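Side-chain contact in beta-lactamase (Klebsiella pneumoniae, PDB 6HUH), which probably hydrolyses the beta-lactam ring of antibiotics to give a substituted beta-amino acid, contributing to antibiotic resistance: residues A[57-62]-A[170-175]. Residues are numbered along the deposited sequence; the frame is centred on the assembly and turned at random.
Sequences LALMGY and LPVSAQ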
# COMPACT_ATOMS: atom_id res chain seq x y z
N LEU A 57 15.88 9.93 2.62
CA LEU A 57 15.87 9.58 1.20
C LEU A 57 14.53 9.95 0.53
O LEU A 57 14.53 10.51 -0.57
CB LEU A 57 16.25 8.10 0.96
CG LEU A 57 17.73 7.72 1.14
CD1 LEU A 57 17.94 6.24 0.89
CD2 LEU A 57 18.64 8.49 0.21
N ALA A 58 13.38 9.68 1.21
CA ALA A 58 12.05 10.05 0.70
C ALA A 58 11.96 11.58 0.49
O ALA A 58 11.34 12.01 -0.47
CB ALA A 58 10.96 9.61 1.66
N LEU A 59 12.61 12.38 1.37
CA LEU A 59 12.64 13.84 1.28
C LEU A 59 13.50 14.31 0.11
O LEU A 59 13.08 15.21 -0.63
CB LEU A 59 13.13 14.46 2.58
CG LEU A 59 12.25 14.29 3.80
CD1 LEU A 59 13.09 14.37 5.05
CD2 LEU A 59 11.13 15.34 3.81
N MET A 60 14.72 13.71 -0.05
CA MET A 60 15.66 14.00 -1.13
C MET A 60 14.94 13.72 -2.44
O MET A 60 14.84 14.62 -3.29
CB MET A 60 16.92 13.10 -1.04
CG MET A 60 17.80 13.38 0.14
SD MET A 60 19.29 12.34 0.12
CE MET A 60 19.63 12.24 1.89
N GLY A 61 14.39 12.51 -2.55
CA GLY A 61 13.63 12.03 -3.70
C GLY A 61 12.43 12.87 -4.09
O GLY A 61 12.18 13.06 -5.28
N TYR A 62 11.68 13.39 -3.12
CA TYR A 62 10.56 14.25 -3.47
C TYR A 62 10.98 15.68 -3.74
O TYR A 62 10.38 16.32 -4.59
CB TYR A 62 9.45 14.21 -2.42
CG TYR A 62 8.65 12.94 -2.48
CD1 TYR A 62 7.76 12.69 -3.53
CD2 TYR A 62 8.75 11.98 -1.48
CE1 TYR A 62 7.03 11.51 -3.59
CE2 TYR A 62 8.03 10.79 -1.53
CZ TYR A 62 7.17 10.56 -2.59
OH TYR A 62 6.47 9.38 -2.58
N LEU A 170 13.27 21.69 7.87
CA LEU A 170 14.13 21.20 6.77
C LEU A 170 13.83 21.97 5.45
O LEU A 170 12.70 22.45 5.29
CB LEU A 170 14.10 19.66 6.62
CG LEU A 170 14.62 18.84 7.83
CD1 LEU A 170 14.55 17.36 7.57
CD2 LEU A 170 16.05 19.17 8.18
N PRO A 171 14.84 22.19 4.55
CA PRO A 171 14.60 23.02 3.35
C PRO A 171 13.79 22.35 2.24
O PRO A 171 14.18 22.36 1.07
CB PRO A 171 16.03 23.37 2.90
CG PRO A 171 16.83 22.19 3.27
CD PRO A 171 16.25 21.73 4.60
N VAL A 172 12.66 21.75 2.61
CA VAL A 172 11.75 21.04 1.72
C VAL A 172 10.36 21.67 1.80
O VAL A 172 10.05 22.37 2.76
CB VAL A 172 11.75 19.50 1.95
CG1 VAL A 172 13.15 18.91 1.76
CG2 VAL A 172 11.19 19.13 3.30
N SER A 173 9.55 21.43 0.77
CA SER A 173 8.18 21.92 0.65
C SER A 173 7.19 21.13 1.53
O SER A 173 7.53 20.06 2.04
CB SER A 173 7.74 21.82 -0.81
OG SER A 173 7.55 20.47 -1.18
N ALA A 174 5.95 21.65 1.64
CA ALA A 174 4.85 21.05 2.36
C ALA A 174 4.47 19.71 1.70
O ALA A 174 4.37 18.70 2.40
CB ALA A 174 3.65 22.00 2.36
N GLN A 175 4.31 19.72 0.35
CA GLN A 175 3.98 18.53 -0.44
C GLN A 175 5.08 17.45 -0.40
O GLN A 175 4.74 16.27 -0.46
CB GLN A 175 3.55 18.86 -1.87
CG GLN A 175 4.59 19.61 -2.72
CD GLN A 175 4.67 21.11 -2.51
OE1 GLN A 175 4.10 21.70 -1.56
NE2 GLN A 175 5.42 21.76 -3.38
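L59 reaches out from helix 56-64 with both branches in use, CD2 meeting CG2 of V172 at 3.8 Å and CD1 meeting CD1 of L170 at 4.2 Å. In the penicillin-binding transpeptidase fold of class D beta-lactamases, this forked aliphatic side chain packs helix 56-64 against the link between helices 155-166 and 174-184, away from the predicted acyl-ester serine, S51. The contact between 57-62 and 170-175 is purely apolar, with no hydrogen bond between them. The leucine crosses each partner at about a right angle, so each contact is methyl to methyl, and the side chains do not run alongside each other. The bond from CA to CB of L59 already points toward the loop; with CG anti to the carbonyl carbon (chi1 -66°) the two methyls come to face L170 and V172.

A turn in 170-175 brings L170 and V172 to the same helix. P171 sits at the centre of an inverse gamma turn, closed by the bond from V172 N to L170 O (2.8 Å), and the CB atoms of L170 and V172, on either side of the proline in sequence, both point toward helix 56-64. Beyond this first shell, L165 of helix 155-166 and F125 touch both L59 and L170, and F161 also packs on L170, extending the apolar cluster. At the far end of the loop S173 is the N-cap of helix 174-184, its OG bonded to T176 N. On V172, CG2, lying between the backbone N and the carbonyl carbon, is the methyl that touches L59 CD2.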